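Metagenomic carboxyl esterase MGS0156 (Uncultured organism, PDB 5D8M) probably hydrolyses carboxylic esters, as a serine-dependent esterase built on the alpha/beta-hydrolase fold. Local coordinates at residues Ala137-Val142 with Pro172-Arg177; Val155-Gly160 with Leu300-Pro305; Glu166-Tyr171 with Ala241-Tyr246; Ala187-Pro192 with Arg232-His237; Gly288-Gly293 with Ala332-Glu337. All coordinates share one frame; numbering follows the deposited sequence. Where two conformers were deposited one is given.

Contact 1: residues Ala137-Val142 with Pro172-Arg177; sequences AIIHEV and PDLAAR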
# COMPACT_ATOMS: atom_id res chain seq x y z
N ALA A 137 2.93 14.36 10.16
CA ALA A 137 3.81 14.89 11.20
C ALA A 137 4.36 13.77 12.08
O ALA A 137 5.51 13.82 12.54
CB ALA A 137 3.07 15.94 12.03
N ILE A 138 3.54 12.75 12.34
CA ILE A 138 3.98 11.58 13.10
C ILE A 138 5.15 10.90 12.40
O ILE A 138 6.18 10.57 13.01
CB ILE A 138 2.80 10.59 13.30
CG1 ILE A 138 1.81 11.21 14.28
CG2 ILE A 138 3.31 9.22 13.79
CD1 ILE A 138 0.45 10.45 14.41
N ILE A 139 4.99 10.71 11.09
CA ILE A 139 5.99 10.03 10.27
C ILE A 139 7.29 10.84 10.25
O ILE A 139 8.39 10.29 10.46
CB ILE A 139 5.45 9.82 8.85
CG1 ILE A 139 4.25 8.85 8.89
CG2 ILE A 139 6.54 9.29 7.95
CD1 ILE A 139 3.40 8.89 7.62
N HIS A 140 7.15 12.14 10.04
CA HIS A 140 8.27 13.06 10.13
C HIS A 140 9.07 12.90 11.44
O HIS A 140 10.30 12.84 11.42
CB HIS A 140 7.76 14.49 10.00
CG HIS A 140 8.84 15.52 9.97
ND1 HIS A 140 8.73 16.73 10.61
CD2 HIS A 140 10.05 15.53 9.36
CE1 HIS A 140 9.82 17.44 10.40
NE2 HIS A 140 10.64 16.73 9.65
N GLU A 141 8.38 12.82 12.57
CA GLU A 141 9.09 12.71 13.85
C GLU A 141 9.76 11.35 14.04
O GLU A 141 10.84 11.24 14.64
CB GLU A 141 8.14 12.98 15.03
CG GLU A 141 7.51 14.35 15.03
CD GLU A 141 8.53 15.48 15.07
OE1 GLU A 141 8.25 16.53 14.47
OE2 GLU A 141 9.59 15.33 15.72
N VAL A 142 9.13 10.29 13.56
CA VAL A 142 9.69 8.95 13.68
C VAL A 142 11.00 8.84 12.89
O VAL A 142 12.02 8.44 13.41
CB VAL A 142 8.70 7.85 13.19
CG1 VAL A 142 9.43 6.51 13.02
CG2 VAL A 142 7.54 7.70 14.17
N PRO A 172 10.75 19.10 3.58
CA PRO A 172 11.94 18.91 2.74
C PRO A 172 13.05 18.11 3.44
O PRO A 172 13.79 17.40 2.77
CB PRO A 172 12.41 20.34 2.47
CG PRO A 172 11.17 21.16 2.59
CD PRO A 172 10.32 20.51 3.65
N ASP A 173 13.17 18.22 4.75
CA ASP A 173 14.20 17.46 5.43
C ASP A 173 13.89 15.95 5.42
O ASP A 173 14.80 15.13 5.34
CB ASP A 173 14.40 17.96 6.86
CG ASP A 173 13.10 17.99 7.66
OD1 ASP A 173 12.03 18.24 7.07
OD2 ASP A 173 13.16 17.78 8.89
N LEU A 174 12.61 15.58 5.48
CA LEU A 174 12.25 14.18 5.33
C LEU A 174 12.52 13.71 3.89
O LEU A 174 13.05 12.62 3.66
CB LEU A 174 10.78 13.95 5.69
CG LEU A 174 10.29 12.54 5.41
CD1 LEU A 174 11.09 11.57 6.30
CD2 LEU A 174 8.80 12.41 5.68
N ALA A 175 12.19 14.54 2.92
CA ALA A 175 12.44 14.20 1.51
C ALA A 175 13.92 13.92 1.29
O ALA A 175 14.30 12.93 0.66
CB ALA A 175 11.99 15.31 0.61
N ALA A 176 14.77 14.81 1.81
CA ALA A 176 16.22 14.67 1.65
C ALA A 176 16.74 13.40 2.34
O ALA A 176 17.78 12.88 1.98
CB ALA A 176 16.92 15.89 2.19
N ARG A 177 16.01 12.93 3.33
CA ARG A 177 16.39 11.76 4.11
C ARG A 177 15.94 10.43 3.45
O ARG A 177 16.42 9.35 3.79
CB ARG A 177 15.78 11.89 5.51
CG ARG A 177 16.10 10.77 6.47
CD ARG A 177 17.56 10.81 6.91
NE ARG A 177 17.87 9.64 7.71
CZ ARG A 177 18.30 8.48 7.20
NH1 ARG A 177 18.48 8.36 5.88
NH2 ARG A 177 18.55 7.45 8.00

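Contact 2: residues Val155-Gly160 with Leu300-Pro305; sequences VTHSKG and LAVAMP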
# COMPACT_ATOMS: atom_id res chain seq x y z
N VAL A 155 7.62 1.49 3.03
CA VAL A 155 6.71 0.51 2.46
C VAL A 155 5.37 0.74 3.11
O VAL A 155 5.23 0.60 4.32
CB VAL A 155 7.18 -0.94 2.70
CG1 VAL A 155 6.20 -1.91 2.05
CG2 VAL A 155 8.59 -1.13 2.12
N THR A 156 4.41 1.18 2.30
CA THR A 156 3.19 1.77 2.81
C THR A 156 2.00 0.98 2.32
O THR A 156 2.09 0.32 1.28
CB THR A 156 3.07 3.26 2.36
OG1 THR A 156 2.94 3.34 0.93
CG2 THR A 156 4.33 4.04 2.72
N HIS A 157 0.89 1.04 3.05
CA HIS A 157 -0.33 0.34 2.67
C HIS A 157 -1.51 1.31 2.74
O HIS A 157 -1.63 2.09 3.71
CB HIS A 157 -0.56 -0.88 3.58
CG HIS A 157 -1.82 -1.65 3.29
ND1 HIS A 157 -2.81 -1.84 4.22
CD2 HIS A 157 -2.23 -2.29 2.17
CE1 HIS A 157 -3.78 -2.57 3.70
NE2 HIS A 157 -3.45 -2.86 2.46
N SER A 158 -2.35 1.27 1.71
CA SER A 158 -3.60 2.01 1.74
C SER A 158 -3.39 3.52 1.97
O SER A 158 -2.62 4.18 1.29
CB SER A 158 -4.50 1.41 2.82
OG SER A 158 -5.82 1.92 2.76
N LYS A 159 -4.06 4.05 2.99
CA LYS A 159 -3.92 5.47 3.32
C LYS A 159 -2.49 5.84 3.75
O LYS A 159 -2.07 7.01 3.68
CB LYS A 159 -4.93 5.86 4.41
CG LYS A 159 -4.93 7.36 4.75
CD LYS A 159 -6.10 7.74 5.65
CE LYS A 159 -5.84 9.09 6.34
NZ LYS A 159 -4.69 8.96 7.34
N GLY A 160 -1.73 4.85 4.22
CA GLY A 160 -0.35 5.10 4.63
C GLY A 160 0.50 5.68 3.52
O GLY A 160 1.42 6.48 3.76
N LEU A 300 -6.70 -6.46 2.08
CA LEU A 300 -6.10 -6.82 3.37
C LEU A 300 -5.06 -7.93 3.25
O LEU A 300 -4.01 -7.92 3.90
CB LEU A 300 -7.21 -7.22 4.35
CG LEU A 300 -8.10 -6.05 4.72
CD1 LEU A 300 -9.20 -6.53 5.67
CD2 LEU A 300 -7.30 -4.91 5.35
N ALA A 301 -5.32 -8.88 2.37
CA ALA A 301 -4.40 -10.02 2.23
C ALA A 301 -3.01 -9.60 1.78
O ALA A 301 -2.01 -10.20 2.16
CB ALA A 301 -4.98 -11.04 1.25
N VAL A 302 -2.92 -8.56 0.97
CA VAL A 302 -1.62 -8.19 0.41
C VAL A 302 -0.66 -7.66 1.50
O VAL A 302 0.56 -7.66 1.29
CB VAL A 302 -1.81 -7.16 -0.75
CG1 VAL A 302 -2.24 -5.77 -0.21
CG2 VAL A 302 -0.55 -7.08 -1.62
N ALA A 303 -1.16 -7.29 2.68
CA ALA A 303 -0.28 -6.58 3.62
C ALA A 303 -0.58 -6.74 5.11
O ALA A 303 0.30 -6.51 5.92
CB ALA A 303 -0.28 -5.08 3.28
N MSE A 304 -1.83 -7.07 5.47
CA MSE A 304 -2.26 -7.11 6.86
C MSE A 304 -2.66 -8.52 7.25
O MSE A 304 -3.75 -8.97 6.87
CB MSE A 304 -3.45 -6.16 7.10
CG MSE A 304 -3.10 -4.68 7.02
SE MSE A 304 -2.37 -4.03 8.69
CE MSE A 304 -3.99 -3.96 9.79
N PRO A 305 -1.81 -9.22 8.03
CA PRO A 305 -2.14 -10.57 8.48
C PRO A 305 -3.17 -10.56 9.62
O PRO A 305 -3.02 -9.81 10.58
CB PRO A 305 -0.79 -11.10 8.98
CG PRO A 305 -0.03 -9.86 9.43
CD PRO A 305 -0.47 -8.78 8.47

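Contact 3: residues Glu166-Tyr171 with Ala241-Tyr246; sequences EALVSY and ARVRYY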
# COMPACT_ATOMS: atom_id res chain seq x y z
N GLU A 166 2.23 13.08 1.55
CA GLU A 166 1.98 14.40 2.11
C GLU A 166 3.15 14.83 3.00
O GLU A 166 3.52 16.00 3.02
CB GLU A 166 0.66 14.43 2.89
CG GLU A 166 -0.56 14.17 1.96
CD GLU A 166 -1.86 14.86 2.38
OE1 GLU A 166 -1.91 15.56 3.42
OE2 GLU A 166 -2.85 14.70 1.63
N ALA A 167 3.73 13.88 3.72
CA ALA A 167 4.90 14.18 4.55
C ALA A 167 6.09 14.63 3.68
O ALA A 167 6.75 15.62 3.97
CB ALA A 167 5.28 12.95 5.38
N LEU A 168 6.33 13.92 2.59
CA LEU A 168 7.47 14.25 1.70
C LEU A 168 7.31 15.63 1.09
O LEU A 168 8.26 16.37 0.92
CB LEU A 168 7.61 13.19 0.60
CG LEU A 168 8.04 11.83 1.16
CD1 LEU A 168 8.06 10.80 0.07
CD2 LEU A 168 9.44 11.97 1.75
N VAL A 169 6.08 15.99 0.78
CA VAL A 169 5.78 17.30 0.25
C VAL A 169 5.88 18.39 1.32
O VAL A 169 6.30 19.50 1.04
CB VAL A 169 4.38 17.33 -0.39
CG1 VAL A 169 3.95 18.77 -0.69
CG2 VAL A 169 4.38 16.50 -1.67
N SER A 170 5.49 18.07 2.55
CA SER A 170 5.49 19.06 3.63
C SER A 170 6.86 19.29 4.27
O SER A 170 7.15 20.39 4.74
CB SER A 170 4.51 18.65 4.73
OG SER A 170 3.19 18.68 4.23
N TYR A 171 7.69 18.25 4.31
CA TYR A 171 8.95 18.34 5.05
C TYR A 171 10.13 18.05 4.15
O TYR A 171 10.48 16.90 3.96
CB TYR A 171 8.92 17.37 6.24
CG TYR A 171 7.69 17.54 7.11
CD1 TYR A 171 7.58 18.63 7.97
CD2 TYR A 171 6.65 16.63 7.08
CE1 TYR A 171 6.46 18.80 8.77
CE2 TYR A 171 5.52 16.79 7.87
CZ TYR A 171 5.43 17.88 8.72
OH TYR A 171 4.32 18.06 9.53
N ALA A 241 11.57 14.88 -6.49
CA ALA A 241 12.19 14.12 -7.57
C ALA A 241 13.35 13.22 -7.16
O ALA A 241 13.63 12.24 -7.85
CB ALA A 241 12.68 15.09 -8.66
N ARG A 242 14.04 13.55 -6.08
CA ARG A 242 15.19 12.75 -5.69
C ARG A 242 14.78 11.43 -5.00
O ARG A 242 15.59 10.51 -4.86
CB ARG A 242 16.11 13.56 -4.78
CG ARG A 242 15.48 13.99 -3.45
CD ARG A 242 16.56 14.24 -2.36
NE ARG A 242 17.41 13.06 -2.17
CZ ARG A 242 17.01 11.96 -1.53
NH1 ARG A 242 15.79 11.90 -1.04
NH2 ARG A 242 17.83 10.92 -1.40
N VAL A 243 13.52 11.35 -4.58
CA VAL A 243 12.95 10.11 -4.02
C VAL A 243 12.44 9.19 -5.16
O VAL A 243 11.87 9.68 -6.13
CB VAL A 243 11.78 10.41 -3.06
CG1 VAL A 243 11.20 9.12 -2.47
CG2 VAL A 243 12.23 11.37 -1.95
N ARG A 244 12.67 7.88 -5.09
CA ARG A 244 12.13 6.97 -6.09
C ARG A 244 10.79 6.38 -5.62
O ARG A 244 10.66 6.01 -4.46
CB ARG A 244 13.11 5.86 -6.39
CG ARG A 244 14.51 6.37 -6.69
CD ARG A 244 14.73 6.59 -8.15
NE ARG A 244 15.48 5.46 -8.71
CZ ARG A 244 16.80 5.36 -8.72
NH1 ARG A 244 17.57 6.33 -8.21
NH2 ARG A 244 17.37 4.28 -9.25
N TYR A 245 9.82 6.28 -6.53
CA TYR A 245 8.51 5.77 -6.16
C TYR A 245 8.22 4.45 -6.88
O TYR A 245 8.59 4.27 -8.05
CB TYR A 245 7.42 6.81 -6.49
CG TYR A 245 7.73 8.14 -5.85
CD1 TYR A 245 7.38 8.40 -4.53
CD2 TYR A 245 8.41 9.14 -6.55
CE1 TYR A 245 7.69 9.61 -3.94
CE2 TYR A 245 8.71 10.35 -5.97
CZ TYR A 245 8.35 10.58 -4.66
OH TYR A 245 8.66 11.81 -4.08
N TYR A 246 7.57 3.54 -6.17
CA TYR A 246 7.25 2.23 -6.69
C TYR A 246 5.85 1.86 -6.25
O TYR A 246 5.45 2.18 -5.13
CB TYR A 246 8.24 1.17 -6.19
CG TYR A 246 9.71 1.54 -6.37
CD1 TYR A 246 10.36 2.32 -5.42
CD2 TYR A 246 10.44 1.07 -7.45
CE1 TYR A 246 11.72 2.65 -5.57
CE2 TYR A 246 11.78 1.39 -7.61
CZ TYR A 246 12.41 2.18 -6.67
OH TYR A 246 13.73 2.49 -6.80

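Contact 4: residues Ala187-Pro192 with Arg232-His237; sequences AIDGSP and RFLAEH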
# COMPACT_ATOMS: atom_id res chain seq x y z
N ALA A 187 -3.74 4.18 -1.57
CA ALA A 187 -4.90 4.92 -2.05
C ALA A 187 -4.46 6.21 -2.72
O ALA A 187 -4.86 7.30 -2.29
CB ALA A 187 -5.86 5.22 -0.88
N ILE A 188 -3.65 6.10 -3.76
CA ILE A 188 -3.02 7.29 -4.35
C ILE A 188 -4.05 8.32 -4.84
O ILE A 188 -3.93 9.52 -4.56
CB ILE A 188 -2.08 6.89 -5.51
CG1 ILE A 188 -1.12 5.77 -5.08
CG2 ILE A 188 -1.34 8.12 -6.07
CD1 ILE A 188 -0.32 6.05 -3.79
N ASP A 189 -5.06 7.86 -5.57
CA ASP A 189 -6.15 8.73 -6.00
C ASP A 189 -7.37 8.66 -5.08
O ASP A 189 -8.47 9.06 -5.46
CB ASP A 189 -6.61 8.37 -7.41
CG ASP A 189 -5.54 8.59 -8.47
OD1 ASP A 189 -4.59 9.37 -8.23
OD2 ASP A 189 -5.68 8.00 -9.56
N GLY A 190 -7.19 8.14 -3.87
CA GLY A 190 -8.32 8.00 -2.96
C GLY A 190 -9.18 6.82 -3.39
O GLY A 190 -8.69 5.87 -4.02
N SER A 191 -10.46 6.87 -3.03
CA SER A 191 -11.43 5.83 -3.43
C SER A 191 -12.80 6.45 -3.52
O SER A 191 -13.15 7.28 -2.67
CB SER A 191 -11.43 4.66 -2.41
OG SER A 191 -12.49 3.74 -2.70
N PRO A 192 -13.60 6.07 -4.54
CA PRO A 192 -14.95 6.62 -4.56
C PRO A 192 -15.78 6.18 -3.35
O PRO A 192 -16.77 6.84 -3.03
CB PRO A 192 -15.54 6.07 -5.87
CG PRO A 192 -14.66 4.94 -6.27
CD PRO A 192 -13.32 5.17 -5.67
N ARG A 232 -6.48 16.59 -6.52
CA ARG A 232 -6.06 17.97 -6.35
C ARG A 232 -4.64 18.07 -5.74
O ARG A 232 -3.84 18.91 -6.15
CB ARG A 232 -7.08 18.72 -5.49
CG ARG A 232 -6.54 19.97 -4.84
CD ARG A 232 -7.24 21.19 -5.33
NE ARG A 232 -8.63 21.23 -4.90
CZ ARG A 232 -9.44 22.28 -5.11
NH1 ARG A 232 -8.98 23.35 -5.74
NH2 ARG A 232 -10.70 22.24 -4.70
N PHE A 233 -4.35 17.20 -4.77
CA PHE A 233 -3.02 17.14 -4.19
C PHE A 233 -1.98 16.88 -5.26
O PHE A 233 -0.94 17.54 -5.29
CB PHE A 233 -2.93 16.04 -3.14
CG PHE A 233 -1.54 15.79 -2.62
CD1 PHE A 233 -0.99 16.61 -1.66
CD2 PHE A 233 -0.80 14.70 -3.07
CE1 PHE A 233 0.29 16.36 -1.15
CE2 PHE A 233 0.47 14.46 -2.57
CZ PHE A 233 1.01 15.27 -1.61
N LEU A 234 -2.26 15.91 -6.14
CA LEU A 234 -1.29 15.51 -7.16
C LEU A 234 -1.21 16.56 -8.27
O LEU A 234 -0.19 16.70 -8.90
CB LEU A 234 -1.65 14.14 -7.75
CG LEU A 234 -1.38 12.95 -6.82
CD1 LEU A 234 -1.93 11.66 -7.42
CD2 LEU A 234 0.10 12.82 -6.58
N ALA A 235 -2.31 17.27 -8.52
CA ALA A 235 -2.29 18.36 -9.49
C ALA A 235 -1.48 19.55 -9.00
O ALA A 235 -0.92 20.30 -9.80
CB ALA A 235 -3.72 18.83 -9.83
N GLU A 236 -1.43 19.73 -7.68
CA GLU A 236 -0.90 20.97 -7.09
C GLU A 236 0.51 20.86 -6.51
O GLU A 236 1.17 21.87 -6.30
CB GLU A 236 -1.85 21.48 -5.99
CG GLU A 236 -3.18 22.04 -6.52
CD GLU A 236 -4.07 22.61 -5.43
OE1 GLU A 236 -5.01 23.37 -5.75
OE2 GLU A 236 -3.83 22.31 -4.24
N HIS A 237 0.97 19.64 -6.24
CA HIS A 237 2.29 19.45 -5.65
C HIS A 237 3.10 18.42 -6.40
O HIS A 237 2.72 17.26 -6.47
CB HIS A 237 2.17 19.01 -4.17
CG HIS A 237 1.36 19.95 -3.34
ND1 HIS A 237 1.86 21.14 -2.86
CD2 HIS A 237 0.07 19.89 -2.92
CE1 HIS A 237 0.92 21.77 -2.18
NE2 HIS A 237 -0.18 21.03 -2.20

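Contact 5: residues Gly288-Gly293 with Ala332-Glu337; sequences GGTLLG and ARYVEE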
# COMPACT_ATOMS: atom_id res chain seq x y z
N GLY A 288 4.77 8.87 -12.34
CA GLY A 288 6.20 9.14 -12.44
C GLY A 288 7.06 8.08 -11.75
O GLY A 288 8.28 8.18 -11.76
N GLY A 289 6.42 7.08 -11.15
CA GLY A 289 7.14 6.02 -10.48
C GLY A 289 7.39 4.77 -11.32
O GLY A 289 7.36 4.80 -12.55
N THR A 290 7.67 3.67 -10.63
CA THR A 290 7.84 2.36 -11.24
C THR A 290 6.65 1.48 -10.87
O THR A 290 6.30 1.41 -9.72
CB THR A 290 9.15 1.69 -10.77
OG1 THR A 290 10.24 2.37 -11.37
CG2 THR A 290 9.20 0.20 -11.18
N LEU A 291 6.04 0.84 -11.86
CA LEU A 291 5.00 -0.16 -11.59
C LEU A 291 5.64 -1.53 -11.41
O LEU A 291 6.29 -2.05 -12.33
CB LEU A 291 3.98 -0.20 -12.74
CG LEU A 291 2.90 -1.30 -12.66
CD1 LEU A 291 2.04 -1.15 -11.40
CD2 LEU A 291 2.06 -1.23 -13.93
N LEU A 292 5.47 -2.10 -10.22
CA LEU A 292 6.04 -3.38 -9.91
C LEU A 292 5.08 -4.51 -10.26
O LEU A 292 5.51 -5.63 -10.52
CB LEU A 292 6.41 -3.47 -8.42
CG LEU A 292 7.42 -2.46 -7.90
CD1 LEU A 292 7.64 -2.71 -6.41
CD2 LEU A 292 8.72 -2.57 -8.69
N GLY A 293 3.77 -4.24 -10.27
CA GLY A 293 2.83 -5.27 -10.64
C GLY A 293 1.55 -5.31 -9.84
O GLY A 293 1.16 -4.35 -9.15
N ALA A 332 12.03 -5.29 -1.15
CA ALA A 332 13.34 -4.87 -0.64
C ALA A 332 14.46 -5.12 -1.64
O ALA A 332 15.33 -4.29 -1.82
CB ALA A 332 13.67 -5.58 0.70
N ARG A 333 14.46 -6.30 -2.26
CA ARG A 333 15.52 -6.67 -3.19
C ARG A 333 15.42 -5.88 -4.50
O ARG A 333 16.45 -5.52 -5.07
CB ARG A 333 15.50 -8.18 -3.48
CG ARG A 333 15.90 -9.02 -2.25
CD ARG A 333 16.34 -10.39 -2.68
NE ARG A 333 16.47 -11.34 -1.57
CZ ARG A 333 17.57 -11.53 -0.87
NH1 ARG A 333 18.69 -10.83 -1.12
NH2 ARG A 333 17.57 -12.44 0.10
N TYR A 334 14.19 -5.62 -4.97
CA TYR A 334 14.00 -4.83 -6.20
C TYR A 334 14.51 -3.42 -5.98
O TYR A 334 15.26 -2.87 -6.80
CB TYR A 334 12.51 -4.79 -6.64
CG TYR A 334 12.32 -4.09 -7.98
CD1 TYR A 334 12.38 -2.70 -8.08
CD2 TYR A 334 12.09 -4.82 -9.14
CE1 TYR A 334 12.23 -2.06 -9.30
CE2 TYR A 334 11.93 -4.18 -10.37
CZ TYR A 334 12.01 -2.80 -10.44
OH TYR A 334 11.88 -2.16 -11.64
N VAL A 335 14.12 -2.81 -4.86
CA VAL A 335 14.50 -1.41 -4.61
C VAL A 335 16.01 -1.29 -4.39
O VAL A 335 16.66 -0.40 -4.96
CB VAL A 335 13.72 -0.81 -3.41
CG1 VAL A 335 14.19 0.61 -3.12
CG2 VAL A 335 12.23 -0.81 -3.72
N GLU A 336 16.58 -2.19 -3.60
CA GLU A 336 18.04 -2.18 -3.43
C GLU A 336 18.76 -2.31 -4.77
O GLU A 336 19.74 -1.61 -5.04
CB GLU A 336 18.51 -3.30 -2.50
CG GLU A 336 20.06 -3.34 -2.40
CD GLU A 336 20.57 -4.45 -1.49
OE1 GLU A 336 19.79 -4.95 -0.64
OE2 GLU A 336 21.76 -4.80 -1.63
N GLU A 337 18.27 -3.20 -5.62
CA GLU A 337 18.84 -3.36 -6.95
C GLU A 337 18.65 -2.09 -7.78
O GLU A 337 19.57 -1.64 -8.47
CB GLU A 337 18.22 -4.56 -7.67
CG GLU A 337 18.75 -4.80 -9.09
CD GLU A 337 18.17 -6.06 -9.74
OE1 GLU A 337 17.03 -5.99 -10.26
OE2 GLU A 337 18.84 -7.12 -9.71
O HOH W 1 12.44 0.41 -11.72

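Contact 1: residues Ala137-Val142 with Pro172-Arg177
With chi1 at -176°, the imidazole of H140 is held beside its own carbonyl carbon and reaches from helix 137-142 to segment 172-177, where D173 keeps CG between its backbone N and carbonyl carbon (chi1 54°), a setting that turns the carboxylate back toward the edge of the H140 ring. H140 NE2 donates to D173 OD2 over 2.8 Å in a nearly straight hydrogen bond. OD2 lies in the imidazole plane, whereas NE2 arrives on the syn side of OD2 but 26° out of the carboxylate plane. The two flat groups stand nearly perpendicular. The axes of the segments 137-142 and 172-177 come no closer than 10.3 Å, a gap that these side chains bridge. Both helices pack beside strand 151-157 of a parallel sheet consistent with an alpha/beta hydrolase, I139 and L174 each touching F154 of that strand. The H140 ring also stacks on Y171, so an alanine here would probably leave the D173 carboxylate without its donor and the Y171 ring without its stacking partner. L174 approaches the imidazole obliquely, its CB 4.1 Å from H140 CD2. Deeper in, L174 CD2 is 4.5 Å from I139 CG2, a loose apolar contact.

Contact 2: residues Val155-Gly160 with Leu300-Pro305
V302, A303 and M304 meet the H157 imidazole in turn, as loop 300-305 passes beside H157 of strand 151-157. The loop is tied at its start by L300 O, which accepts from M304 N at 2.8 Å and from A303 N at 3.2 Å; two N-H groups share this one carbonyl oxygen, closing a turn. V302 comes first, with CG1 4.1 Å from H157 NE2 and oblique to the ring. A303 then lays its methyl over one face: CB stands 3.8 Å from the centroid of the H157 ring and 21° off the normal, a CH-pi contact. CD2 is the nearest ring atom, so the methyl is displaced toward the rim. S158 CB, of the next residue, lies over the opposite face, also toward the rim. M304, a selenomethionine, adds CG at 4.0 Å from H157 CE1, again obliquely. NE2 bonds to H299 O, which helps set the rotation of the ring. Replacing H157 by alanine would probably leave H299 O without this donor and open a gap beneath the A303 methyl. After H157 the backbone turns sharply: S158 has phi 57° and psi -126°, and G160 N donates to H157 O at 2.8 Å, a carbonyl that a CB on G160 would hit. Strand, serine of positive phi and helix in this order fit the nucleophile elbow of alpha/beta hydrolases, T-H-S-K-G being a variant of G-X-S-X-G; a weak S158 OG to H299 NE2 hydrogen bond is consistent with nucleophile and histidine.

Contact 3: residues Glu166-Tyr171 with Ala241-Tyr246
L168 and Y245 point at each other from opposite directions, the leucine from helix 166-170 and the tyrosine from strand 244-246. Their meeting is methyl to ring edge: L168 CD1 lies near the plane of the phenol ring, 4.2 Å from Y245 CE1. The methyl thus sits at the rim beside CE1, the carbon next to the hydroxyl-bearing CZ, and the ring does not turn a face to it. Both side chains carry CG beside the backbone N and anti to the carbonyl carbon. For L168, chi1 is -68° and chi2 176°, an extended course that makes CD1 the leading atom. V243 completes the contact, its CG1 4.4 Å from L168 CD1. Because V243 and Y245 are two residues apart in an extended chain, both direct their CB toward the helix and meet the leucine methyl side by side. The interface is small, with 93 Å² buried over both segments, and wholly apolar. Y245 OH, 4.3 Å from L168 CD1, is bonded to P240 O, which pins the far end of the ring. The backbones stay well apart, with the CA atoms of L168 and V243 8.9 Å from each other. Strand 178-184 lies beside strand 244-248: L168 also touches T178 and V181 there, and Y245 packs on V181. The helix thus covers two adjacent parallel strands, while V169 turns to F233 of helix 227-236 and H237 just after it.

Contact 4: residues Ala187-Pro192 with Arg232-His237
One methyl of L234, CD1, carries the whole contact, meeting I188 and D189 where the loop turns past helix 232-236. The loop begins at A187, whose carbonyl O accepts from G190 N at 2.9 Å and closes a type I beta turn over A187-G190. A187 is also paired through its backbone with S158. I188 is the first residue to touch the helix: its CG2 lies 3.8 Å from L234 CD1, and the two side chains cross at about a right angle. D189 follows, with OD1 3.6 Å from the same L234 CD1, a van der Waals contact of a carboxylate oxygen on an aliphatic carbon. Only 87 Å² is buried between the segments. In an arrangement consistent with an alpha/beta hydrolase, this loop leaves the end of strand 178-184, next to the strand that leads to S158, and L234 joins helix 227-236 to the loop between strand 178-184 and helix 193-196. D189 has further neighbours in L231 of the same helix and in D283, with which its backbone bonds. G190 takes a positive phi of 75° to leave the turn. S191 then caps the start of the next helix, its OG bonded to L193 N and also to L278 O.

Contact 5: residues Gly288-Gly293 with Ala332-Glu337
Strand 290-293 runs beside helix 332-337 with its backbone well clear of it: the nearest CA pair is L292 and Y334 at 8.9 Å, while T290 and V335 are 10.1 Å apart. Alternation along the strand decides which residues take part, since T290 and L292 direct CB toward the helix and L291 directs it away. From the helix, Y334 answers with CG anti to the backbone N, chi1 -174°, which carries the phenol ring out toward the strand. L292 CD2 sits squarely over one face of that ring, 3.6 Å from the centroid of Y334 and 11° off its normal, a well-centred CH-pi contact. Helix 324-338 is the last helix of the chain and packs on the sheet, consistent with an alpha/beta hydrolase, with V335 touching A180 and V182 of strand 178-184. T290 approaches the far end of the tyrosine from the opposite direction, its CG2 3.6 Å from Y334 OH. The other branch of the threonine is polar and is joined to the phenol through a water, 3.0 Å from T290 OG1 and 2.6 Å from Y334 OH. That water lies in the plane of the ring at its edge, so it bridges the two hydroxyl oxygens without covering a face. Y246 of the adjacent strand and I40 of helix 34-48 also pack on Y334.

Contacts 2, 3 and 5 are buried and reach the same parallel sheet, whereas contacts 1 and 4 are only partly buried. Chemistry follows place: contact 1, its centre about 19 Å from the chain centre, has the one direct hydrogen bond between segments, contact 5 adds a water bridge to aliphatic-aromatic packing, and contacts 3 and 4 rest on leucine methyls. Contact 2, centred about 5 Å from the chain centre, uses a CH-pi contact at the probable nucleophile elbow. Contacts 2 and 3 share helix 159-170, the latter nested in the loop closed by the former. A probable hydrogen bond, Y245 O to T290 N at 2.8 Å, links contacts 3 and 5, and V169 against F233 joins contacts 3 and 4.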